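Local coordinates for probable ABC transporter phosphite binding protein PhnD1 (Prochlorococcus marinus str. MIT 9301, PDB 5LQ5) that binds inorganic phosphite strongly, and methylphosphonate and phosphate only very weakly, probably as the periplasmic solute-binding subunit of the PhnD1C1E1 ABC transporter, at residues Phe94-Asn99 and Lys112-Leu117; Phe119-Glu124 and Val142-Phe147; Leu233-Lys238 and Ile243-Asn248. One frame throughout, in Å; residues are numbered along the deposited sequence.

Contact 1 of 3, residues Phe94-Asn99 and Lys112-Leu117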
loop_
_atom_site.group_PDB
_atom_site.type_symbol
_atom_site.label_atom_id
_atom_site.label_comp_id
_atom_site.label_asym_id
_atom_site.label_seq_id
_atom_site.Cartn_x
_atom_site.Cartn_y
_atom_site.Cartn_z
ATOM N N PHE A 94 -8.087 -7.136 -10.424
ATOM C CA PHE A 94 -8.055 -8.573 -10.470
ATOM C C PHE A 94 -7.377 -8.990 -11.763
ATOM O O PHE A 94 -7.716 -8.481 -12.836
ATOM C CB PHE A 94 -9.451 -9.166 -10.396
ATOM C CG PHE A 94 -10.097 -9.072 -9.025
ATOM C CD1 PHE A 94 -10.202 -10.175 -8.204
ATOM C CD2 PHE A 94 -10.618 -7.881 -8.572
ATOM C CE1 PHE A 94 -10.834 -10.088 -6.971
ATOM C CE2 PHE A 94 -11.236 -7.770 -7.322
ATOM C CZ PHE A 94 -11.337 -8.876 -6.511
ATOM N N VAL A 95 -6.437 -9.914 -11.664
ATOM C CA VAL A 95 -5.710 -10.466 -12.793
ATOM C C VAL A 95 -5.861 -11.975 -12.845
ATOM O O VAL A 95 -6.019 -12.641 -11.786
ATOM C CB VAL A 95 -4.234 -10.080 -12.807
ATOM C CG1 VAL A 95 -4.058 -8.580 -12.860
ATOM C CG2 VAL A 95 -3.467 -10.672 -11.653
ATOM N N VAL A 96 -5.806 -12.510 -14.067
ATOM C CA VAL A 96 -5.892 -13.942 -14.305
ATOM C C VAL A 96 -4.786 -14.420 -15.217
ATOM O O VAL A 96 -4.292 -13.670 -16.061
ATOM C CB VAL A 96 -7.246 -14.386 -14.868
ATOM C CG1 VAL A 96 -8.360 -14.146 -13.849
ATOM C CG2 VAL A 96 -7.553 -13.654 -16.174
ATOM N N ASN A 97 -4.395 -15.677 -15.023
ATOM C CA ASN A 97 -3.404 -16.330 -15.858
ATOM C C ASN A 97 -4.092 -16.597 -17.212
ATOM O O ASN A 97 -5.250 -17.016 -17.268
ATOM C CB ASN A 97 -2.931 -17.629 -15.237
ATOM C CG ASN A 97 -1.796 -18.271 -16.005
ATOM O OD1 ASN A 97 -2.000 -18.798 -17.086
ATOM N ND2 ASN A 97 -0.593 -18.219 -15.458
ATOM N N LYS A 98 -3.356 -16.303 -18.289
ATOM C CA LYS A 98 -3.842 -16.527 -19.675
ATOM C C LYS A 98 -4.288 -17.923 -19.994
ATOM O O LYS A 98 -5.136 -18.126 -20.856
ATOM C CB LYS A 98 -2.732 -16.245 -20.645
ATOM C CG LYS A 98 -2.585 -14.774 -20.861
ATOM C CD LYS A 98 -1.516 -14.509 -21.884
ATOM C CE LYS A 98 -0.770 -13.255 -21.533
ATOM N NZ LYS A 98 -1.596 -12.051 -21.742
ATOM N N ASN A 99 -3.668 -18.889 -19.343
ATOM C CA ASN A 99 -3.997 -20.303 -19.583
ATOM C C ASN A 99 -5.460 -20.664 -19.287
ATOM O O ASN A 99 -5.944 -21.696 -19.740
ATOM C CB ASN A 99 -3.077 -21.214 -18.774
ATOM C CG ASN A 99 -1.698 -21.371 -19.406
ATOM O OD1 ASN A 99 -0.833 -20.477 -19.325
ATOM N ND2 ASN A 99 -1.471 -22.530 -20.020
ATOM N N LYS A 112 -17.987 -13.992 -9.775
ATOM C CA LYS A 112 -18.411 -15.400 -9.632
ATOM C C LYS A 112 -17.611 -16.380 -10.490
ATOM O O LYS A 112 -17.495 -17.569 -10.141
ATOM C CB LYS A 112 -19.924 -15.573 -9.923
ATOM C CG LYS A 112 -20.798 -15.463 -8.685
ATOM C CD LYS A 112 -22.274 -15.312 -9.024
ATOM C CE LYS A 112 -23.178 -16.031 -8.027
ATOM N NZ LYS A 112 -22.836 -15.807 -6.593
ATOM N N LYS A 113 -17.067 -15.892 -11.601
ATOM C CA LYS A 113 -16.212 -16.726 -12.493
ATOM C C LYS A 113 -14.888 -17.162 -11.810
ATOM O O LYS A 113 -14.180 -18.035 -12.282
ATOM C CB LYS A 113 -15.935 -16.013 -13.822
ATOM C CG LYS A 113 -17.180 -15.844 -14.698
ATOM C CD LYS A 113 -16.899 -15.011 -15.930
ATOM C CE LYS A 113 -18.155 -14.413 -16.553
ATOM N NZ LYS A 113 -17.858 -13.602 -17.777
ATOM N N LEU A 114 -14.580 -16.567 -10.658
ATOM C CA LEU A 114 -13.364 -16.955 -9.912
ATOM C C LEU A 114 -13.532 -18.103 -8.937
ATOM O O LEU A 114 -12.559 -18.615 -8.351
ATOM C CB LEU A 114 -12.747 -15.734 -9.242
ATOM C CG LEU A 114 -12.385 -14.596 -10.206
ATOM C CD1 LEU A 114 -11.822 -13.413 -9.441
ATOM C CD2 LEU A 114 -11.399 -15.012 -11.295
ATOM N N LYS A 115 -14.770 -18.518 -8.741
ATOM C CA LYS A 115 -15.051 -19.674 -7.885
ATOM C C LYS A 115 -14.351 -20.937 -8.433
ATOM O O LYS A 115 -14.224 -21.107 -9.644
ATOM C CB LYS A 115 -16.556 -19.903 -7.774
ATOM C CG LYS A 115 -17.318 -18.841 -7.001
ATOM C CD LYS A 115 -18.768 -19.291 -6.839
ATOM C CE LYS A 115 -19.524 -18.544 -5.765
ATOM N NZ LYS A 115 -20.753 -19.306 -5.434
ATOM N N ASN A 116 -13.899 -21.791 -7.510
ATOM C CA ASN A 116 -13.190 -23.048 -7.830
ATOM C C ASN A 116 -11.871 -22.835 -8.585
ATOM O O ASN A 116 -11.387 -23.726 -9.281
ATOM C CB ASN A 116 -14.101 -24.057 -8.557
ATOM C CG ASN A 116 -13.610 -25.520 -8.427
ATOM O OD1 ASN A 116 -13.127 -25.973 -7.356
ATOM N ND2 ASN A 116 -13.748 -26.278 -9.527
ATOM N N LEU A 117 -11.296 -21.631 -8.451
ATOM C CA LEU A 117 -9.949 -21.358 -8.957
ATOM C C LEU A 117 -9.021 -21.226 -7.771
ATOM O O LEU A 117 -9.463 -20.987 -6.633
ATOM C CB LEU A 117 -9.900 -20.087 -9.797
ATOM C CG LEU A 117 -10.703 -20.088 -11.103
ATOM C CD1 LEU A 117 -10.513 -18.752 -11.813
ATOM C CD2 LEU A 117 -10.280 -21.229 -12.012
#

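Contact 2 of 3, residues Phe119-Glu124 and Val142-Phe147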
loop_
_atom_site.group_PDB
_atom_site.type_symbol
_atom_site.label_atom_id
_atom_site.label_comp_id
_atom_site.label_asym_id
_atom_site.label_seq_id
_atom_site.Cartn_x
_atom_site.Cartn_y
_atom_site.Cartn_z
ATOM N N PHE A 119 -6.739 -18.942 -5.906
ATOM C CA PHE A 119 -6.773 -17.461 -5.814
ATOM C C PHE A 119 -5.812 -17.007 -4.719
ATOM O O PHE A 119 -5.763 -17.592 -3.634
ATOM C CB PHE A 119 -8.190 -16.945 -5.501
ATOM C CG PHE A 119 -8.292 -15.463 -5.502
ATOM C CD1 PHE A 119 -8.569 -14.783 -6.674
ATOM C CD2 PHE A 119 -8.001 -14.734 -4.368
ATOM C CE1 PHE A 119 -8.611 -13.392 -6.710
ATOM C CE2 PHE A 119 -8.053 -13.355 -4.380
ATOM C CZ PHE A 119 -8.330 -12.678 -5.549
ATOM N N THR A 120 -5.031 -15.972 -5.023
ATOM C CA THR A 120 -4.168 -15.333 -4.003
ATOM C C THR A 120 -4.457 -13.823 -3.865
ATOM O O THR A 120 -4.574 -13.088 -4.837
ATOM C CB THR A 120 -2.674 -15.559 -4.234
ATOM O OG1 THR A 120 -1.929 -15.116 -3.082
ATOM C CG2 THR A 120 -2.140 -14.867 -5.489
ATOM N N PHE A 121 -4.550 -13.398 -2.628
ATOM C CA PHE A 121 -4.482 -12.025 -2.242
ATOM C C PHE A 121 -3.018 -11.631 -2.035
ATOM O O PHE A 121 -2.091 -12.454 -2.104
ATOM C CB PHE A 121 -5.187 -11.841 -0.893
ATOM C CG PHE A 121 -6.682 -12.077 -0.915
ATOM C CD1 PHE A 121 -7.547 -11.177 -1.514
ATOM C CD2 PHE A 121 -7.213 -13.189 -0.320
ATOM C CE1 PHE A 121 -8.904 -11.378 -1.469
ATOM C CE2 PHE A 121 -8.564 -13.406 -0.306
ATOM C CZ PHE A 121 -9.398 -12.512 -0.879
ATOM N N GLY A 122 -2.808 -10.359 -1.793
ATOM C CA GLY A 122 -1.553 -9.849 -1.258
ATOM C C GLY A 122 -1.423 -10.104 0.244
ATOM O O GLY A 122 -1.918 -11.100 0.756
ATOM N N SER A 123 -0.777 -9.177 0.944
ATOM C CA SER A 123 -0.713 -9.282 2.403
ATOM C C SER A 123 -2.088 -9.409 3.013
ATOM O O SER A 123 -3.023 -8.761 2.564
ATOM C CB SER A 123 -0.031 -8.061 3.018
ATOM O OG SER A 123 -0.098 -8.084 4.462
ATOM N N GLU A 124 -2.158 -10.170 4.102
ATOM C CA GLU A 124 -3.416 -10.274 4.849
ATOM C C GLU A 124 -3.919 -8.893 5.267
ATOM O O GLU A 124 -5.113 -8.710 5.408
ATOM C CB GLU A 124 -3.196 -11.089 6.135
ATOM C CG GLU A 124 -2.849 -12.581 5.917
ATOM C CD GLU A 124 -1.362 -12.901 5.749
ATOM O OE1 GLU A 124 -0.535 -11.985 5.472
ATOM O OE2 GLU A 124 -1.022 -14.111 5.896
ATOM N N VAL A 142 -19.055 -14.229 -3.623
ATOM C CA VAL A 142 -17.848 -15.064 -3.562
ATOM C C VAL A 142 -17.200 -14.891 -2.179
ATOM O O VAL A 142 -16.888 -13.754 -1.765
ATOM C CB VAL A 142 -16.824 -14.764 -4.683
ATOM C CG1 VAL A 142 -15.678 -15.765 -4.641
ATOM C CG2 VAL A 142 -17.515 -14.752 -6.052
ATOM N N GLU A 143 -16.970 -16.023 -1.513
ATOM C CA GLU A 143 -16.271 -16.086 -0.219
ATOM C C GLU A 143 -15.015 -16.921 -0.407
ATOM O O GLU A 143 -14.904 -17.741 -1.349
ATOM C CB GLU A 143 -17.154 -16.701 0.877
ATOM C CG GLU A 143 -18.410 -15.882 1.156
ATOM C CD GLU A 143 -19.276 -16.456 2.256
ATOM O OE1 GLU A 143 -18.788 -16.596 3.396
ATOM O OE2 GLU A 143 -20.455 -16.739 1.984
ATOM N N ILE A 144 -14.071 -16.754 0.506
ATOM C CA ILE A 144 -12.807 -17.527 0.461
ATOM C C ILE A 144 -13.020 -19.056 0.354
ATOM O O ILE A 144 -12.303 -19.757 -0.383
ATOM C CB ILE A 144 -11.881 -17.163 1.653
ATOM C CG1 ILE A 144 -11.392 -15.735 1.448
ATOM C CG2 ILE A 144 -10.709 -18.129 1.771
ATOM C CD1 ILE A 144 -10.668 -15.135 2.639
ATOM N N LYS A 145 -14.008 -19.566 1.067
ATOM C CA LYS A 145 -14.307 -20.996 1.021
ATOM C C LYS A 145 -14.694 -21.542 -0.376
ATOM O O LYS A 145 -14.680 -22.734 -0.599
ATOM C CB LYS A 145 -15.409 -21.336 2.011
ATOM C CG LYS A 145 -16.758 -20.748 1.618
ATOM C CD LYS A 145 -17.806 -21.144 2.624
ATOM C CE LYS A 145 -19.154 -20.682 2.134
ATOM N NZ LYS A 145 -20.076 -20.627 3.304
ATOM N N HIS A 146 -15.028 -20.651 -1.296
ATOM C CA HIS A 146 -15.388 -21.028 -2.684
ATOM C C HIS A 146 -14.210 -21.251 -3.610
ATOM O O HIS A 146 -14.375 -21.715 -4.729
ATOM C CB HIS A 146 -16.298 -19.989 -3.306
ATOM C CG HIS A 146 -17.620 -19.871 -2.610
ATOM N ND1 HIS A 146 -18.219 -18.662 -2.350
ATOM C CD2 HIS A 146 -18.451 -20.814 -2.100
ATOM C CE1 HIS A 146 -19.370 -18.858 -1.732
ATOM N NE2 HIS A 146 -19.529 -20.156 -1.556
ATOM N N PHE A 147 -13.035 -20.842 -3.183
ATOM C CA PHE A 147 -11.839 -21.070 -3.971
ATOM C C PHE A 147 -11.382 -22.514 -3.883
ATOM O O PHE A 147 -11.741 -23.233 -2.945
ATOM C CB PHE A 147 -10.735 -20.103 -3.550
ATOM C CG PHE A 147 -11.059 -18.635 -3.819
ATOM C CD1 PHE A 147 -11.540 -18.209 -5.052
ATOM C CD2 PHE A 147 -10.834 -17.675 -2.844
ATOM C CE1 PHE A 147 -11.807 -16.877 -5.296
ATOM C CE2 PHE A 147 -11.081 -16.342 -3.091
ATOM C CZ PHE A 147 -11.572 -15.941 -4.313
#

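Contact 3 of 3, residues Leu233-Lys238 and Ile243-Asn248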
loop_
_atom_site.group_PDB
_atom_site.type_symbol
_atom_site.label_atom_id
_atom_site.label_comp_id
_atom_site.label_asym_id
_atom_site.label_seq_id
_atom_site.Cartn_x
_atom_site.Cartn_y
_atom_site.Cartn_z
ATOM N N LEU A 233 7.211 19.191 -2.135
ATOM C CA LEU A 233 7.958 18.475 -3.159
ATOM C C LEU A 233 7.396 18.837 -4.545
ATOM O O LEU A 233 6.188 18.811 -4.803
ATOM C CB LEU A 233 7.954 16.957 -2.946
ATOM C CG LEU A 233 8.803 16.418 -1.792
ATOM C CD1 LEU A 233 8.499 14.939 -1.570
ATOM C CD2 LEU A 233 10.289 16.617 -2.011
ATOM N N ASP A 234 8.316 19.181 -5.423
ATOM C CA ASP A 234 8.063 19.980 -6.627
ATOM C C ASP A 234 8.599 19.225 -7.853
ATOM O O ASP A 234 9.814 19.073 -8.042
ATOM C CB ASP A 234 8.735 21.356 -6.460
ATOM C CG ASP A 234 8.681 22.220 -7.703
ATOM O OD1 ASP A 234 7.822 22.001 -8.578
ATOM O OD2 ASP A 234 9.518 23.142 -7.773
ATOM N N ILE A 235 7.663 18.752 -8.667
ATOM C CA ILE A 235 7.946 17.964 -9.899
ATOM C C ILE A 235 8.963 18.672 -10.846
ATOM O O ILE A 235 9.681 18.032 -11.614
ATOM C CB ILE A 235 6.630 17.641 -10.659
ATOM C CG1 ILE A 235 6.838 16.516 -11.683
ATOM C CG2 ILE A 235 6.029 18.884 -11.319
ATOM C CD1 ILE A 235 6.880 15.135 -11.063
ATOM N N LYS A 236 9.017 19.994 -10.761
ATOM C CA LYS A 236 9.923 20.800 -11.613
ATOM C C LYS A 236 11.398 20.787 -11.217
ATOM O O LYS A 236 12.253 21.244 -11.964
ATOM C CB LYS A 236 9.396 22.225 -11.707
ATOM C CG LYS A 236 8.143 22.250 -12.574
ATOM C CD LYS A 236 7.097 23.238 -12.102
ATOM C CE LYS A 236 5.759 22.562 -11.846
ATOM N NZ LYS A 236 4.732 23.562 -11.451
ATOM N N GLN A 237 11.673 20.263 -10.044
ATOM C CA GLN A 237 13.016 20.128 -9.522
ATOM C C GLN A 237 13.469 18.704 -9.764
ATOM O O GLN A 237 12.750 17.772 -9.431
ATOM C CB GLN A 237 12.961 20.397 -8.040
ATOM C CG GLN A 237 14.180 20.948 -7.389
ATOM C CD GLN A 237 13.767 21.958 -6.341
ATOM O OE1 GLN A 237 12.759 22.653 -6.493
ATOM N NE2 GLN A 237 14.513 22.030 -5.267
ATOM N N LYS A 238 14.670 18.540 -10.298
ATOM C CA LYS A 238 15.111 17.224 -10.746
ATOM C C LYS A 238 15.132 16.190 -9.611
ATOM O O LYS A 238 14.600 15.091 -9.760
ATOM C CB LYS A 238 16.459 17.283 -11.465
ATOM C CG LYS A 238 16.654 16.112 -12.430
ATOM C CD LYS A 238 17.209 16.539 -13.783
ATOM C CE LYS A 238 16.834 15.566 -14.898
ATOM N NZ LYS A 238 17.827 14.484 -15.139
ATOM N N ILE A 243 12.109 11.415 -6.893
ATOM C CA ILE A 243 11.355 10.834 -5.752
ATOM C C ILE A 243 9.896 10.644 -6.150
ATOM O O ILE A 243 9.323 9.560 -5.993
ATOM C CB ILE A 243 11.460 11.728 -4.483
ATOM C CG1 ILE A 243 12.872 11.675 -3.907
ATOM C CG2 ILE A 243 10.488 11.286 -3.397
ATOM C CD1 ILE A 243 13.258 12.910 -3.095
ATOM N N LEU A 244 9.283 11.720 -6.620
ATOM C CA LEU A 244 7.852 11.732 -6.995
ATOM C C LEU A 244 7.502 10.677 -8.047
ATOM O O LEU A 244 6.476 9.981 -7.946
ATOM C CB LEU A 244 7.384 13.129 -7.433
ATOM C CG LEU A 244 7.273 14.170 -6.299
ATOM C CD1 LEU A 244 7.346 15.582 -6.829
ATOM C CD2 LEU A 244 6.002 13.990 -5.480
ATOM N N ASP A 245 8.383 10.520 -9.024
ATOM C CA ASP A 245 8.194 9.480 -10.069
ATOM C C ASP A 245 8.178 8.047 -9.462
ATOM O O ASP A 245 7.441 7.169 -9.917
ATOM C CB ASP A 245 9.283 9.549 -11.139
ATOM C CG ASP A 245 9.133 10.743 -12.094
ATOM O OD1 ASP A 245 8.076 11.440 -12.100
ATOM O OD2 ASP A 245 10.099 10.960 -12.863
ATOM N N MET A 246 8.973 7.843 -8.415
ATOM C CA MET A 246 8.989 6.550 -7.688
ATOM C C MET A 246 7.696 6.273 -6.948
ATOM O O MET A 246 7.425 5.106 -6.625
ATOM C CB MET A 246 10.133 6.467 -6.680
ATOM C CG MET A 246 11.532 6.449 -7.260
ATOM S SD MET A 246 12.023 4.938 -8.079
ATOM C CE MET A 246 11.629 3.572 -6.974
ATOM N N PHE A 247 6.946 7.339 -6.647
ATOM C CA PHE A 247 5.599 7.244 -6.014
ATOM C C PHE A 247 4.460 7.349 -7.037
ATOM O O PHE A 247 3.289 7.364 -6.669
ATOM C CB PHE A 247 5.409 8.347 -4.966
ATOM C CG PHE A 247 6.144 8.123 -3.691
ATOM C CD1 PHE A 247 5.536 7.408 -2.643
ATOM C CD2 PHE A 247 7.417 8.584 -3.513
ATOM C CE1 PHE A 247 6.215 7.200 -1.445
ATOM C CE2 PHE A 247 8.108 8.374 -2.335
ATOM C CZ PHE A 247 7.509 7.663 -1.291
ATOM N N ASN A 248 4.821 7.453 -8.323
ATOM C CA ASN A 248 3.839 7.552 -9.443
ATOM C C ASN A 248 2.859 8.701 -9.215
ATOM O O ASN A 248 1.649 8.569 -9.395
ATOM C CB ASN A 248 3.087 6.226 -9.602
ATOM C CG ASN A 248 4.022 5.053 -9.725
ATOM O OD1 ASN A 248 3.950 4.106 -8.940
ATOM N ND2 ASN A 248 4.923 5.102 -10.702
#

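Contact 1 of 3, residues Phe94-Asn99 and Lys112-Leu117
The Phe94 ring is met by Leu114 neither squarely over a face nor at the rim but obliquely: methyl CD1 of Leu114 comes to 3.8 Å from ring atom CD1 of Phe94. The Asn97 amide takes no part across the contact; its OD1 accepts, in the carbonyl plane, from Asn99 N at 2.8 Å to form an Asx turn where the strand ends, and its ND2 bonds to Val165 O. Leu114 is the hub of the contact. Its other branch, CD2, lies 4.1 Å from CG1 of Val96, two residues along the strand, so one fork straddles two residues on the same side of the strand while Val95 points to the opposite side. With CG of Phe94 anti to the carbonyl carbon (chi1 -73°), the ring runs past Leu114 and offers it the CD1 side. No hydrogen bond joins the segments; the contact is wholly apolar and buried. Leu114 leads into a type II turn, closed by Leu117 N on Leu114 O at 3.3 Å, with Asn116 at positive phi. Strand 92-97 lies between strands 172-176 and 194-199, antiparallel to both; Ala172 and Phe197 of these neighbours also pack on Leu114, while Pro133 and Leu137 of helix 127-139 touch the Phe94 ring.

Contact 2 of 3, residues Phe119-Glu124 and Val142-Phe147
Phe119 on strand 119-121 and Phe147 in the loop beyond helix 127-139 meet within a beta-alpha-beta crossover of one lobe of this periplasmic binding protein. The two rings are nearly parallel, with planes at 8° and centroids 4.6 Å apart, but displaced along their planes, with little ring lying over ring. It is CB of Phe119 that sits over the middle of the Phe147 ring, a CH-pi contact 3.5 Å from the centroid and 5° off the normal. In return, CZ of Phe147 lies over one face of Phe119, 3.5 Å from its CG. With CG of Phe119 anti to the backbone N (chi1 -176°), the ring runs on past that of Phe147, and its CE2 ends 3.5 Å above the centre of the Phe121 ring. Cutting Phe147 back to an alanine removes the ring under CB of Phe119, and is likely to leave a gap between strand and loop and the Phe119 ring less firmly held. The crossover runs from strand 119-121 through helix 127-139 to the parallel strand 153-154; Ser126, Thr127 and Ser128, at the start of that helix, line the phosphite pocket, and the side chain of Phe121 lies about 10 Å from the bound phosphite. Phe121 also receives the loop: its CE2 is 4.0 Å from CD1 of Ile144, which approaches obliquely. The loop is braced from within by a 3-10 turn, His146 N bonding to Glu143 O at 2.9 Å, while Glu143 N donates back to ND1 of His146 at 3.0 Å, tilted from the imidazole plane. Pro133 and Arg130 of the helix pack on Phe121, and Ala172 and Ala174 of strand 172-176 on Phe119.

Contact 3 of 3, residues Leu233-Lys238 and Ile243-Asn248
The backbones come closest at Ile235 and Leu244, CA atoms 6.9 Å apart, where a type I turn from Asp234 to Gln237 brings the chain round to the N-cap of helix 238-246 and the helix then passes back beside the turn. Leu244 does most of the touching. Its CD1 lies against the backbone rather than against a side-chain tip, 3.7 Å from Ile235 N and 4.0 Å from Asp234 N, and comes within 4.2 Å of CB of Leu233. Ile235 answers from the other direction: CG1 is anti to the backbone N (chi1 -164°), and the next bond turns CD1 toward the helix, 4.2 Å from CB of Leu244. The same methyl stands 4.0 Å from OD1 of Asp245, the two side chains crossing at about a right angle. The turn holds its own shape: Gln237 N bonds to Asp234 O at 3.0 Å, and Asp234 OD1 takes Lys236 N at 3.2 Å in an Asx turn, the donor lying well above the carboxylate plane. Asp234 N, bonded to ND1 of His240, ties the turn to the helix. At its far end the helix finishes in a Schellman motif at Asn248. Phe252 of strand 252-253 packs on both Leu233 and Leu244, and Leu25, Phe26 and Glu29 of helix 16-34 pack on Ile243. The two segments share no hydrogen bond, so van der Waals contact, mostly of apolar side chains, joins them; the charge of Asp245 is answered by Lys241 through a salt bridge to OD2, while OD1 touches the Ile235 methyl.

How the contacts relate
From the N terminus the contacts follow in series, none nested and none crossing. Contact 1 closes the loop that leaves strand 92-97, bringing its far end back beside the strand. Contact 2 then opens on strand 119-121 and closes after helix 127-139. Both pin a loop to a strand of the five-stranded sheet, and they touch each other: Asn116 N and His146 O, 2.8 Å apart, probably form a hydrogen bond, and Leu114 O and Leu117 O pack on Phe147. Contact 3, much later, closes a short turn onto helix 238-246 beside the six-stranded sheet. Its centre is about 36 Å from that of contact 1 and 35 Å from that of contact 2.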